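Local coordinates for DBF2 kinase activator protein MOB1 (Saccharomyces cerevisiae, PDB 2HJN) that activates the protein kinase DBF2 as its binding subunit in the mitotic exit network, enabling DBF2 to be phosphorylated by CDC15 in late anaphase, at residues P225-E228 / L229-L233; V128-A132 / P133-E137; H82-D85 / F86-I90; F189-I192 / L193-N196; F147-E150 / S151-P154. All coordinates share one frame; numbering follows the deposited sequence.

In the fold
All five contacts are local turns of a helix-rich, zinc-binding fold. Contact 2, at the start of helix 132-147, lies closest to the metal, the side chain of Ala-132 being about 4 Å from the zinc ion; in contact 4 the side chain of Glu-191 is about 7 Å from the zinc ion. Contact 3, in helix 75-97, meets contact 5, where Val-84 CG2 lies 3.6 Å from Phe-147 CD2. Contacts 4 and 5 lie on opposite sides of the chain's centre, centres about 35 Å apart. Contacts 3 and 4 both reach the second subunit, Asn-88 of one packing on Glu-194 of the other. Contact 1 comes within about 7 Å of contact 4 at the nearest atoms.

Contact 1. Residues P225-E228 / L229-L233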
loop_
_atom_site.group_PDB
_atom_site.type_symbol
_atom_site.label_atom_id
_atom_site.label_comp_id
_atom_site.label_asym_id
_atom_site.label_seq_id
_atom_site.Cartn_x
_atom_site.Cartn_y
_atom_site.Cartn_z
ATOM N N PRO A 225 12.314 20.028 -7.223
ATOM C CA PRO A 225 13.309 19.100 -7.753
ATOM C C PRO A 225 12.742 18.082 -8.749
ATOM O O PRO A 225 13.531 17.445 -9.469
ATOM C CB PRO A 225 13.815 18.381 -6.484
ATOM C CG PRO A 225 12.577 18.335 -5.614
ATOM C CD PRO A 225 11.927 19.685 -5.837
ATOM N N LEU A 226 11.417 17.905 -8.797
ATOM C CA LEU A 226 10.848 16.903 -9.694
ATOM C C LEU A 226 10.515 17.432 -11.137
ATOM O O LEU A 226 9.921 16.720 -11.929
ATOM C CB LEU A 226 9.656 16.151 -9.047
ATOM C CG LEU A 226 9.858 15.258 -7.793
ATOM C CD1 LEU A 226 8.580 14.484 -7.481
ATOM C CD2 LEU A 226 11.042 14.283 -7.965
ATOM N N LEU A 227 10.909 18.661 -11.456
ATOM C CA LEU A 227 10.606 19.229 -12.795
ATOM C C LEU A 227 10.906 18.316 -13.973
ATOM O O LEU A 227 10.058 18.184 -14.829
ATOM C CB LEU A 227 11.251 20.610 -13.024
ATOM C CG LEU A 227 10.778 21.196 -14.362
ATOM C CD1 LEU A 227 9.269 21.519 -14.297
ATOM C CD2 LEU A 227 11.591 22.386 -14.801
ATOM N N GLU A 228 12.090 17.676 -14.009
ATOM C CA GLU A 228 12.460 16.738 -15.097
ATOM C C GLU A 228 11.591 15.505 -15.095
ATOM O O GLU A 228 11.199 14.981 -16.153
ATOM C CB GLU A 228 13.945 16.286 -14.999
ATOM C CG GLU A 228 14.385 15.329 -16.152
ATOM C CD GLU A 228 15.866 14.952 -16.126
ATOM O OE1 GLU A 228 16.572 15.350 -15.176
ATOM O OE2 GLU A 228 16.346 14.243 -17.050
ATOM N N LEU A 229 11.293 15.021 -13.893
ATOM C CA LEU A 229 10.381 13.879 -13.746
ATOM C C LEU A 229 9.024 14.194 -14.398
ATOM O O LEU A 229 8.477 13.394 -15.194
ATOM C CB LEU A 229 10.233 13.562 -12.236
ATOM C CG LEU A 229 10.053 12.140 -11.731
ATOM C CD1 LEU A 229 8.721 11.712 -12.141
ATOM C CD2 LEU A 229 11.068 11.235 -12.374
ATOM N N VAL A 230 8.475 15.359 -14.043
ATOM C CA VAL A 230 7.194 15.802 -14.598
ATOM C C VAL A 230 7.323 15.890 -16.130
ATOM O O VAL A 230 6.417 15.462 -16.853
ATOM C CB VAL A 230 6.740 17.178 -14.041
ATOM C CG1 VAL A 230 5.388 17.577 -14.654
ATOM C CG2 VAL A 230 6.659 17.172 -12.517
HETATM N N MSE A 231 8.428 16.467 -16.606
HETATM C CA MSE A 231 8.727 16.536 -18.071
HETATM C C MSE A 231 8.713 15.145 -18.738
HETATM O O MSE A 231 8.242 15.009 -19.860
HETATM C CB MSE A 231 10.091 17.212 -18.346
HETATM C CG MSE A 231 10.210 18.687 -18.022
HETATM SE SE MSE A 231 9.164 19.802 -19.236
HETATM C CE MSE A 231 7.499 20.067 -18.169
ATOM N N GLU A 232 9.214 14.116 -18.053
ATOM C CA GLU A 232 9.246 12.748 -18.628
ATOM C C GLU A 232 7.940 11.945 -18.448
ATOM O O GLU A 232 7.440 11.328 -19.406
ATOM C CB GLU A 232 10.415 11.935 -18.068
ATOM C CG GLU A 232 11.839 12.399 -18.483
ATOM C CD GLU A 232 12.169 12.126 -19.958
ATOM O OE1 GLU A 232 11.631 11.151 -20.558
ATOM O OE2 GLU A 232 12.986 12.904 -20.506
ATOM N N LEU A 233 7.408 11.966 -17.218
ATOM C CA LEU A 233 6.220 11.185 -16.835
ATOM C C LEU A 233 4.945 11.703 -17.452
ATOM O O LEU A 233 4.146 10.905 -17.963
ATOM C CB LEU A 233 6.001 11.131 -15.303
ATOM C CG LEU A 233 6.846 10.280 -14.365
ATOM C CD1 LEU A 233 5.940 9.637 -13.299
ATOM C CD2 LEU A 233 7.685 9.225 -15.079
HETATM O O HOH W 1 14.260 14.970 -19.604
#
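Leu-226, Leu-227 and Glu-228 each offer a backbone carbonyl to the following turn. Val-230 N binds Leu-226 O at 2.9 Å, Met-231 N binds Leu-227 O at 3.0 Å, and Glu-232 N binds Glu-228 O at 2.9 Å. Outside this ladder a water donates to Glu-232 OE2 (2.6 Å) and, weakly, to Glu-228 OE2. Glu-228 OE2 and Glu-232 OE2 are 5.0 Å apart, and the water probably eases the repulsion between like charges. They come this near because Glu-228 is extended while Glu-232 folds back at its second torsion (chi2 -71°). The apolar side chains press on the same carbonyls: CG2 of Val-230 rests on Leu-226 O at 3.3 Å, and CG of Met-231, a selenomethionine, lies 3.2 Å from Leu-227 O, its bent chain passing loosely by the Leu-227 side chain. On the buried side CB of Leu-226 meets CB of Leu-229 at 4.1 Å. Leu-226, Leu-229 and Val-230 share Phe-205 of helix 198-214, and Leu-229 also touches Val-53 of helix 49-58. The arrangement is that of a helix start, with Leu-226 at the N-cap position of the amphipathic helix 227-233 and its carbonyl receiving an i to i+4 bond.

Contact 2. Residues V128-A132 / P133-E137; sequences VSVSA and PKYVE
Val-130 and Tyr-135 cross at about a right angle, the valine methyl CG2 set 3.7 Å from Tyr-135 CB and close to the edge of the phenol ring, near its plane. The ring leads away from this meeting because CG stands anti to the backbone N (chi1 -176°), leaving the valine beside CB, at the base of the side chain. In Ser-131, the N-cap, OG is swung between backbone N and carbonyl carbon (chi1 72°), where it accepts a weak capping bond from Lys-134 N at 3.4 Å. The same oxygen lies 3.5 Å from CG of Pro-133, whose ring closes one side of the turn; Pro-133 CD lies close to Ala-132 CB, 3.5 Å, as the Ala-Pro link brings it. Without the pyrrolidine ring, as with an alanine here, a gap would probably open beside the Ser-131 hydroxyl and the first turn would have more freedom to shift. Backbone bonds from Tyr-135 N to Ser-131 O (3.1 Å) and from Val-136 N to Ala-132 O (2.9 Å) complete that turn. Ala-132 packs on the zinc ligands Cys-101, Cys-106 and His-183, while Tyr-135 lies on Arg-179, where the loop after strand 115-117 runs into helix 132-147, which is set against helix 165-187.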
loop_
_atom_site.group_PDB
_atom_site.type_symbol
_atom_site.label_atom_id
_atom_site.label_comp_id
_atom_site.label_asym_id
_atom_site.label_seq_id
_atom_site.Cartn_x
_atom_site.Cartn_y
_atom_site.Cartn_z
ATOM N N VAL A 128 8.804 26.186 10.522
ATOM C CA VAL A 128 10.065 25.666 11.037
ATOM C C VAL A 128 10.460 24.289 10.438
ATOM O O VAL A 128 9.624 23.564 9.890
ATOM C CB VAL A 128 9.978 25.609 12.601
ATOM C CG1 VAL A 128 9.720 27.051 13.191
ATOM C CG2 VAL A 128 8.881 24.666 13.068
ATOM N N SER A 129 11.749 23.970 10.535
ATOM C CA SER A 129 12.293 22.641 10.314
ATOM C C SER A 129 11.708 21.563 11.297
ATOM O O SER A 129 11.635 21.764 12.538
ATOM C CB SER A 129 13.833 22.741 10.407
ATOM O OG SER A 129 14.465 21.471 10.532
ATOM N N VAL A 130 11.251 20.447 10.714
ATOM C CA VAL A 130 10.691 19.292 11.426
ATOM C C VAL A 130 11.111 17.995 10.695
ATOM O O VAL A 130 11.533 18.027 9.537
ATOM C CB VAL A 130 9.090 19.355 11.567
ATOM C CG1 VAL A 130 8.654 20.504 12.462
ATOM C CG2 VAL A 130 8.382 19.454 10.217
ATOM N N SER A 131 11.028 16.848 11.369
ATOM C CA SER A 131 11.484 15.548 10.753
ATOM C C SER A 131 10.483 15.225 9.637
ATOM O O SER A 131 9.383 15.783 9.657
ATOM C CB SER A 131 11.523 14.453 11.814
ATOM O OG SER A 131 10.204 14.061 12.194
ATOM N N ALA A 132 10.818 14.374 8.668
ATOM C CA ALA A 132 9.878 14.123 7.542
ATOM C C ALA A 132 8.573 13.506 8.071
ATOM O O ALA A 132 7.499 13.923 7.697
ATOM C CB ALA A 132 10.506 13.197 6.488
ATOM N N PRO A 133 8.654 12.483 8.933
ATOM C CA PRO A 133 7.339 11.907 9.355
ATOM C C PRO A 133 6.451 12.843 10.208
ATOM O O PRO A 133 5.226 12.745 10.157
ATOM C CB PRO A 133 7.755 10.668 10.128
ATOM C CG PRO A 133 9.152 11.062 10.701
ATOM C CD PRO A 133 9.785 11.778 9.558
ATOM N N LYS A 134 7.057 13.757 10.990
ATOM C CA LYS A 134 6.287 14.772 11.689
ATOM C C LYS A 134 5.602 15.718 10.723
ATOM O O LYS A 134 4.436 16.019 10.911
ATOM C CB LYS A 134 7.163 15.584 12.680
ATOM C CG LYS A 134 6.378 16.656 13.477
ATOM C CD LYS A 134 5.624 15.911 14.602
ATOM C CE LYS A 134 5.052 16.821 15.634
ATOM N NZ LYS A 134 4.666 15.964 16.792
ATOM N N TYR A 135 6.349 16.190 9.720
ATOM C CA TYR A 135 5.853 17.004 8.631
ATOM C C TYR A 135 4.633 16.342 7.928
ATOM O O TYR A 135 3.555 16.938 7.805
ATOM C CB TYR A 135 6.970 17.243 7.593
ATOM C CG TYR A 135 6.500 18.187 6.493
ATOM C CD1 TYR A 135 5.640 17.722 5.499
ATOM C CD2 TYR A 135 6.833 19.534 6.490
ATOM C CE1 TYR A 135 5.171 18.527 4.516
ATOM C CE2 TYR A 135 6.360 20.376 5.478
ATOM C CZ TYR A 135 5.511 19.847 4.504
ATOM O OH TYR A 135 4.982 20.603 3.478
ATOM N N VAL A 136 4.830 15.093 7.511
ATOM C CA VAL A 136 3.818 14.363 6.731
ATOM C C VAL A 136 2.545 14.137 7.556
ATOM O O VAL A 136 1.431 14.461 7.116
ATOM C CB VAL A 136 4.405 13.047 6.128
ATOM C CG1 VAL A 136 3.294 12.226 5.347
ATOM C CG2 VAL A 136 5.527 13.399 5.181
ATOM N N GLU A 137 2.739 13.712 8.800
ATOM C CA GLU A 137 1.651 13.589 9.741
ATOM C C GLU A 137 0.824 14.858 9.880
ATOM O O GLU A 137 -0.399 14.812 9.736
ATOM C CB GLU A 137 2.185 13.096 11.113
ATOM C CG GLU A 137 1.130 12.930 12.205
ATOM C CD GLU A 137 0.248 11.703 12.038
ATOM O OE1 GLU A 137 0.769 10.690 11.575
ATOM O OE2 GLU A 137 -0.960 11.728 12.406
#

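Contact 3. Residues H82-D85 / F86-I90; sequences HCVD and FYNQI
His-82 and Phe-86 meet one turn apart in a buried part of the long helix 75-97. The phenylalanine places CG beside its backbone N (chi1 -70°), which folds the ring back along the preceding turn and sets one face over the carbonyl of His-82; ring atom CD2 is 3.1 Å from His-82 O. That oxygen also accepts the helical bond from Phe-86 N at 2.9 Å. Around the ring, His-207, Phe-208 and Phe-211 of helix 198-214 all pack edge-to-face. Tyr-87 takes the other course: CG swings away from its own amide (chi1 162°), sending the ring off the helix until its hydroxyl meets Ser-29 O and Arg-141. Val-84 O and the amide oxygen of Asn-88 both lie at the edge of this ring. Val-84 and Asn-88 run side by side and point the same way, with Val-84 CG1 4.1 Å from Asn-88 ND2, an amide nitrogen that also bonds Gln-31 O. Gln-89 is extended and presents its amide oxygen to Ser-204, while Asn-196 of the second subunit packs on Gln-89. On the way, Gln-89 CG passes 3.5 Å from Asp-85 O, and a water accepts a bond from Asn-88 ND2 at 3.2 Å.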
loop_
_atom_site.group_PDB
_atom_site.type_symbol
_atom_site.label_atom_id
_atom_site.label_comp_id
_atom_site.label_asym_id
_atom_site.label_seq_id
_atom_site.Cartn_x
_atom_site.Cartn_y
_atom_site.Cartn_z
ATOM N N HIS A 82 -11.554 14.852 -6.960
ATOM C CA HIS A 82 -10.188 14.449 -7.220
ATOM C C HIS A 82 -9.172 14.821 -6.158
ATOM O O HIS A 82 -8.187 14.120 -6.018
ATOM C CB HIS A 82 -9.724 14.902 -8.597
ATOM C CG HIS A 82 -10.476 14.218 -9.690
ATOM N ND1 HIS A 82 -10.038 13.051 -10.277
ATOM C CD2 HIS A 82 -11.691 14.477 -10.217
ATOM C CE1 HIS A 82 -10.937 12.639 -11.150
ATOM N NE2 HIS A 82 -11.949 13.490 -11.139
ATOM N N CYS A 83 -9.383 15.936 -5.450
ATOM C CA CYS A 83 -8.490 16.312 -4.357
ATOM C C CYS A 83 -8.534 15.261 -3.216
ATOM O O CYS A 83 -7.501 14.846 -2.727
ATOM C CB CYS A 83 -8.831 17.738 -3.875
ATOM S SG CYS A 83 -7.645 18.483 -2.744
ATOM N N VAL A 84 -9.723 14.801 -2.815
ATOM C CA VAL A 84 -9.822 13.710 -1.810
ATOM C C VAL A 84 -9.229 12.390 -2.348
ATOM O O VAL A 84 -8.518 11.692 -1.621
ATOM C CB VAL A 84 -11.257 13.476 -1.305
ATOM C CG1 VAL A 84 -11.345 12.241 -0.426
ATOM C CG2 VAL A 84 -11.812 14.722 -0.559
ATOM N N ASP A 85 -9.503 12.065 -3.614
ATOM C CA ASP A 85 -8.866 10.891 -4.245
ATOM C C ASP A 85 -7.329 10.979 -4.264
ATOM O O ASP A 85 -6.671 9.966 -4.059
ATOM C CB ASP A 85 -9.327 10.707 -5.689
ATOM C CG ASP A 85 -10.817 10.294 -5.809
ATOM O OD1 ASP A 85 -11.436 9.835 -4.788
ATOM O OD2 ASP A 85 -11.348 10.423 -6.953
ATOM N N PHE A 86 -6.748 12.146 -4.529
ATOM C CA PHE A 86 -5.271 12.241 -4.545
ATOM C C PHE A 86 -4.637 12.076 -3.161
ATOM O O PHE A 86 -3.574 11.447 -2.981
ATOM C CB PHE A 86 -4.812 13.555 -5.171
ATOM C CG PHE A 86 -5.055 13.625 -6.666
ATOM C CD1 PHE A 86 -4.922 12.500 -7.453
ATOM C CD2 PHE A 86 -5.425 14.823 -7.262
ATOM C CE1 PHE A 86 -5.168 12.556 -8.846
ATOM C CE2 PHE A 86 -5.662 14.898 -8.658
ATOM C CZ PHE A 86 -5.552 13.769 -9.444
ATOM N N TYR A 87 -5.337 12.618 -2.184
ATOM C CA TYR A 87 -4.949 12.466 -0.767
ATOM C C TYR A 87 -4.925 10.958 -0.436
ATOM O O TYR A 87 -4.007 10.438 0.211
ATOM C CB TYR A 87 -5.957 13.186 0.155
ATOM C CG TYR A 87 -5.842 12.682 1.588
ATOM C CD1 TYR A 87 -5.018 13.353 2.491
ATOM C CD2 TYR A 87 -6.499 11.511 2.023
ATOM C CE1 TYR A 87 -4.872 12.923 3.803
ATOM C CE2 TYR A 87 -6.324 11.046 3.338
ATOM C CZ TYR A 87 -5.494 11.772 4.211
ATOM O OH TYR A 87 -5.226 11.389 5.494
ATOM N N ASN A 88 -5.946 10.247 -0.890
ATOM C CA ASN A 88 -6.037 8.828 -0.554
ATOM C C ASN A 88 -4.939 7.962 -1.228
ATOM O O ASN A 88 -4.429 7.021 -0.614
ATOM C CB ASN A 88 -7.485 8.264 -0.847
ATOM C CG ASN A 88 -8.509 8.528 0.273
ATOM O OD1 ASN A 88 -8.173 8.701 1.433
ATOM N ND2 ASN A 88 -9.807 8.472 -0.093
ATOM N N GLN A 89 -4.567 8.275 -2.473
ATOM C CA GLN A 89 -3.421 7.604 -3.128
ATOM C C GLN A 89 -2.100 7.880 -2.376
ATOM O O GLN A 89 -1.247 6.970 -2.201
ATOM C CB GLN A 89 -3.339 8.034 -4.628
ATOM C CG GLN A 89 -4.597 7.568 -5.439
ATOM C CD GLN A 89 -4.637 8.090 -6.848
ATOM O OE1 GLN A 89 -3.589 8.364 -7.438
ATOM N NE2 GLN A 89 -5.863 8.233 -7.420
ATOM N N ILE A 90 -1.919 9.113 -1.888
ATOM C CA ILE A 90 -0.635 9.509 -1.195
ATOM C C ILE A 90 -0.595 8.847 0.199
ATOM O O ILE A 90 0.416 8.302 0.614
ATOM C CB ILE A 90 -0.504 11.042 -1.098
ATOM C CG1 ILE A 90 -0.202 11.652 -2.458
ATOM C CG2 ILE A 90 0.610 11.434 -0.128
ATOM C CD1 ILE A 90 -0.535 13.222 -2.508
HETATM O O HOH W 2 -10.119 7.368 -3.072
#

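Contact 4. Residues F189-I192 / L193-N196; sequences FNEI and LELN
Phe-189 meets Leu-193 one turn along helix 189-194, a short helix that closes in a Schellman motif at Asn-196. With a first torsion near trans (chi1 -166°), the phenylalanine ring crosses the leucine obliquely, its CE2 4.2 Å from Leu-193 CD1. Met-55 and Thr-56 of helix 49-58 and Leu-201 of helix 198-214 also touch this ring. The carbonyl of Phe-189 takes the helical bond from Leu-193 N at 3.0 Å. The next carbonyl, that of Asn-190, receives Glu-194 N at 3.1 Å and lies against Leu-193 CB. Glu-191 follows, its carboxylate turned from the second segment to accept, through OE1, a hydrogen bond from ND1 of the zinc ligand His-188. It is thus a second-shell residue that probably helps to fix the rotation of the imidazole. Its OE2 stays 6.2 Å from Glu-194 OE2, and Glu-194 OE1 is hydrogen-bonded to His-30 NE2 of the second subunit. Ile-192 sends its side chain inward onto Ile-97 and Leu-201. Here the helix runs out: Leu-195 N bonds Glu-191 O at 3.3 Å and, weakly, Ile-192 O, its leucine CG resting 3.6 Å from Glu-191 O. Asn-196 leaves the helix with positive phi (64°). Its backbone N is hydrogen-bonded to Leu-193 O at 3.0 Å.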
loop_
_atom_site.group_PDB
_atom_site.type_symbol
_atom_site.label_atom_id
_atom_site.label_comp_id
_atom_site.label_asym_id
_atom_site.label_seq_id
_atom_site.Cartn_x
_atom_site.Cartn_y
_atom_site.Cartn_z
ATOM N N PHE A 189 12.539 5.824 -2.737
ATOM C CA PHE A 189 12.171 5.061 -3.962
ATOM C C PHE A 189 12.634 3.613 -3.929
ATOM O O PHE A 189 11.936 2.768 -4.492
ATOM C CB PHE A 189 12.628 5.742 -5.245
ATOM C CG PHE A 189 12.003 5.183 -6.539
ATOM C CD1 PHE A 189 10.754 5.652 -7.006
ATOM C CD2 PHE A 189 12.689 4.253 -7.342
ATOM C CE1 PHE A 189 10.181 5.139 -8.198
ATOM C CE2 PHE A 189 12.097 3.745 -8.514
ATOM C CZ PHE A 189 10.862 4.189 -8.947
ATOM N N ASN A 190 13.803 3.343 -3.349
ATOM C CA ASN A 190 14.305 1.943 -3.225
ATOM C C ASN A 190 13.334 0.986 -2.537
ATOM O O ASN A 190 13.296 -0.203 -2.839
ATOM C CB ASN A 190 15.701 1.813 -2.554
ATOM C CG ASN A 190 15.927 2.760 -1.339
ATOM O OD1 ASN A 190 17.087 2.959 -0.940
ATOM N ND2 ASN A 190 14.850 3.335 -0.751
ATOM N N GLU A 191 12.546 1.534 -1.625
ATOM C CA GLU A 191 11.642 0.725 -0.787
ATOM C C GLU A 191 10.354 0.494 -1.557
ATOM O O GLU A 191 9.770 -0.554 -1.487
ATOM C CB GLU A 191 11.421 1.426 0.555
ATOM C CG GLU A 191 12.651 1.313 1.526
ATOM C CD GLU A 191 13.112 2.656 2.096
ATOM O OE1 GLU A 191 12.496 3.692 1.811
ATOM O OE2 GLU A 191 14.109 2.690 2.845
ATOM N N ILE A 192 9.957 1.484 -2.330
ATOM C CA ILE A 192 8.799 1.412 -3.192
ATOM C C ILE A 192 9.050 0.272 -4.225
ATOM O O ILE A 192 8.192 -0.582 -4.480
ATOM C CB ILE A 192 8.547 2.822 -3.852
ATOM C CG1 ILE A 192 7.881 3.833 -2.855
ATOM C CG2 ILE A 192 7.786 2.722 -5.252
ATOM C CD1 ILE A 192 6.517 3.298 -2.322
ATOM N N LEU A 193 10.253 0.279 -4.781
ATOM C CA LEU A 193 10.748 -0.752 -5.714
ATOM C C LEU A 193 10.784 -2.165 -5.117
ATOM O O LEU A 193 10.324 -3.134 -5.745
ATOM C CB LEU A 193 12.177 -0.328 -6.178
ATOM C CG LEU A 193 12.771 -0.763 -7.517
ATOM C CD1 LEU A 193 11.847 -0.431 -8.642
ATOM C CD2 LEU A 193 14.136 -0.078 -7.738
ATOM N N GLU A 194 11.363 -2.305 -3.926
ATOM C CA GLU A 194 11.280 -3.577 -3.134
ATOM C C GLU A 194 9.847 -4.192 -3.057
ATOM O O GLU A 194 9.680 -5.427 -3.068
ATOM C CB GLU A 194 11.804 -3.304 -1.722
ATOM C CG GLU A 194 11.975 -4.501 -0.785
ATOM C CD GLU A 194 11.834 -4.145 0.742
ATOM O OE1 GLU A 194 11.247 -5.012 1.446
ATOM O OE2 GLU A 194 12.302 -3.033 1.235
ATOM N N LEU A 195 8.834 -3.321 -2.975
ATOM C CA LEU A 195 7.436 -3.738 -2.831
ATOM C C LEU A 195 6.697 -3.775 -4.181
ATOM O O LEU A 195 5.481 -4.021 -4.244
ATOM C CB LEU A 195 6.734 -2.806 -1.843
ATOM C CG LEU A 195 7.210 -2.815 -0.376
ATOM C CD1 LEU A 195 6.590 -1.661 0.410
ATOM C CD2 LEU A 195 6.902 -4.195 0.265
ATOM N N ASN A 196 7.433 -3.510 -5.258
ATOM C CA ASN A 196 6.896 -3.567 -6.621
ATOM C C ASN A 196 5.794 -2.507 -6.823
ATOM O O ASN A 196 4.833 -2.738 -7.513
ATOM C CB ASN A 196 6.419 -4.998 -7.009
ATOM C CG ASN A 196 7.468 -6.077 -6.699
ATOM O OD1 ASN A 196 8.640 -5.967 -7.095
ATOM N ND2 ASN A 196 7.051 -7.119 -5.943
#

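Contact 5. Residues F147-E150 / S151-P154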
loop_
_atom_site.group_PDB
_atom_site.type_symbol
_atom_site.label_atom_id
_atom_site.label_comp_id
_atom_site.label_asym_id
_atom_site.label_seq_id
_atom_site.Cartn_x
_atom_site.Cartn_y
_atom_site.Cartn_z
ATOM N N PHE A 147 -11.030 18.728 4.538
ATOM C CA PHE A 147 -12.096 17.894 3.905
ATOM C C PHE A 147 -13.318 17.801 4.833
ATOM O O PHE A 147 -14.472 17.697 4.385
ATOM C CB PHE A 147 -11.595 16.466 3.558
ATOM C CG PHE A 147 -10.436 16.413 2.588
ATOM C CD1 PHE A 147 -9.377 15.511 2.796
ATOM C CD2 PHE A 147 -10.366 17.278 1.483
ATOM C CE1 PHE A 147 -8.287 15.454 1.916
ATOM C CE2 PHE A 147 -9.266 17.234 0.595
ATOM C CZ PHE A 147 -8.211 16.286 0.825
ATOM N N ASP A 148 -13.066 17.834 6.138
ATOM C CA ASP A 148 -14.143 17.582 7.131
ATOM C C ASP A 148 -14.869 18.893 7.546
ATOM O O ASP A 148 -15.817 18.882 8.358
ATOM C CB ASP A 148 -13.561 16.885 8.364
ATOM C CG ASP A 148 -13.326 15.395 8.157
ATOM O OD1 ASP A 148 -13.785 14.803 7.149
ATOM O OD2 ASP A 148 -12.685 14.797 9.032
ATOM N N ASP A 149 -14.426 20.008 6.981
ATOM C CA ASP A 149 -14.972 21.344 7.329
ATOM C C ASP A 149 -16.086 21.677 6.350
ATOM O O ASP A 149 -15.823 21.948 5.192
ATOM C CB ASP A 149 -13.846 22.381 7.311
ATOM C CG ASP A 149 -14.308 23.799 7.652
ATOM O OD1 ASP A 149 -15.545 24.061 7.687
ATOM O OD2 ASP A 149 -13.402 24.665 7.803
ATOM N N GLU A 150 -17.333 21.582 6.823
ATOM C CA GLU A 150 -18.553 21.813 6.015
ATOM C C GLU A 150 -18.636 23.162 5.255
ATOM O O GLU A 150 -19.269 23.259 4.184
ATOM C CB GLU A 150 -19.795 21.612 6.917
ATOM C CG GLU A 150 -21.119 21.739 6.214
ATOM C CD GLU A 150 -21.446 20.545 5.358
ATOM O OE1 GLU A 150 -22.051 20.728 4.273
ATOM O OE2 GLU A 150 -21.119 19.424 5.771
ATOM N N SER A 151 -17.960 24.177 5.778
ATOM C CA SER A 151 -17.904 25.491 5.116
ATOM C C SER A 151 -16.921 25.539 3.928
ATOM O O SER A 151 -16.851 26.553 3.204
ATOM C CB SER A 151 -17.518 26.584 6.134
ATOM O OG SER A 151 -16.105 26.609 6.389
ATOM N N LEU A 152 -16.122 24.472 3.761
ATOM C CA LEU A 152 -15.147 24.428 2.686
ATOM C C LEU A 152 -15.578 23.371 1.695
ATOM O O LEU A 152 -15.728 23.654 0.510
ATOM C CB LEU A 152 -13.725 24.179 3.231
ATOM C CG LEU A 152 -13.095 25.256 4.137
ATOM C CD1 LEU A 152 -11.715 24.819 4.627
ATOM C CD2 LEU A 152 -13.022 26.708 3.519
ATOM N N PHE A 153 -15.822 22.166 2.223
ATOM C CA PHE A 153 -16.210 21.013 1.477
ATOM C C PHE A 153 -17.621 20.611 1.936
ATOM O O PHE A 153 -17.768 19.891 2.928
ATOM C CB PHE A 153 -15.192 19.880 1.730
ATOM C CG PHE A 153 -13.881 20.032 0.957
ATOM C CD1 PHE A 153 -12.845 20.816 1.444
ATOM C CD2 PHE A 153 -13.681 19.333 -0.225
ATOM C CE1 PHE A 153 -11.603 20.944 0.732
ATOM C CE2 PHE A 153 -12.470 19.446 -0.931
ATOM C CZ PHE A 153 -11.436 20.283 -0.445
ATOM N N PRO A 154 -18.660 21.112 1.254
ATOM C CA PRO A 154 -20.023 20.824 1.716
ATOM C C PRO A 154 -20.302 19.307 1.768
ATOM O O PRO A 154 -20.013 18.584 0.806
ATOM C CB PRO A 154 -20.913 21.542 0.692
ATOM C CG PRO A 154 -20.002 21.929 -0.438
ATOM C CD PRO A 154 -18.632 21.970 0.065
HETATM O O HOH W 3 -17.140 18.296 4.729
#
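An Asx turn at Asp-149 and Ser-151, next to a T-shaped pair of Phe-147 and Phe-153, shapes the loop that follows helix 132-147. The first torsion of Asp-149 is fully trans (chi1 180°), which carries the carboxylate round to the start of the second segment. Its OD1 is gripped twice from the same face of the carboxylate, by Ser-151 N at 3.1 Å and by Ser-151 OG at 2.9 Å, both from above the plane. The backbone oxygen of Asp-149 also takes two donors, Leu-152 N at 2.9 Å and Phe-153 N at 3.0 Å. Replacing Asp-149 by a leucine is likely to leave the amide and hydroxyl of Ser-151 without their common acceptor. Leu-152 passes slantwise, its CD1 3.6 Å from Asp-149 OD2. A water donates to both Phe-147 O and Phe-153 O, bridging the last residue of helix 132-147 and the loop, while Glu-150 OE1 bonds Ser-155 N just after the segment. The two rings stand nearly perpendicular, planes at 86° and centroids 5.2 Å apart; Phe-147 packs on helix 75-97, and Phe-153 on helices 75-97 and 165-187. Phe-147 offers its edge, with CD2 3.7 Å from Phe-153 CZ and over the rim of that ring's face.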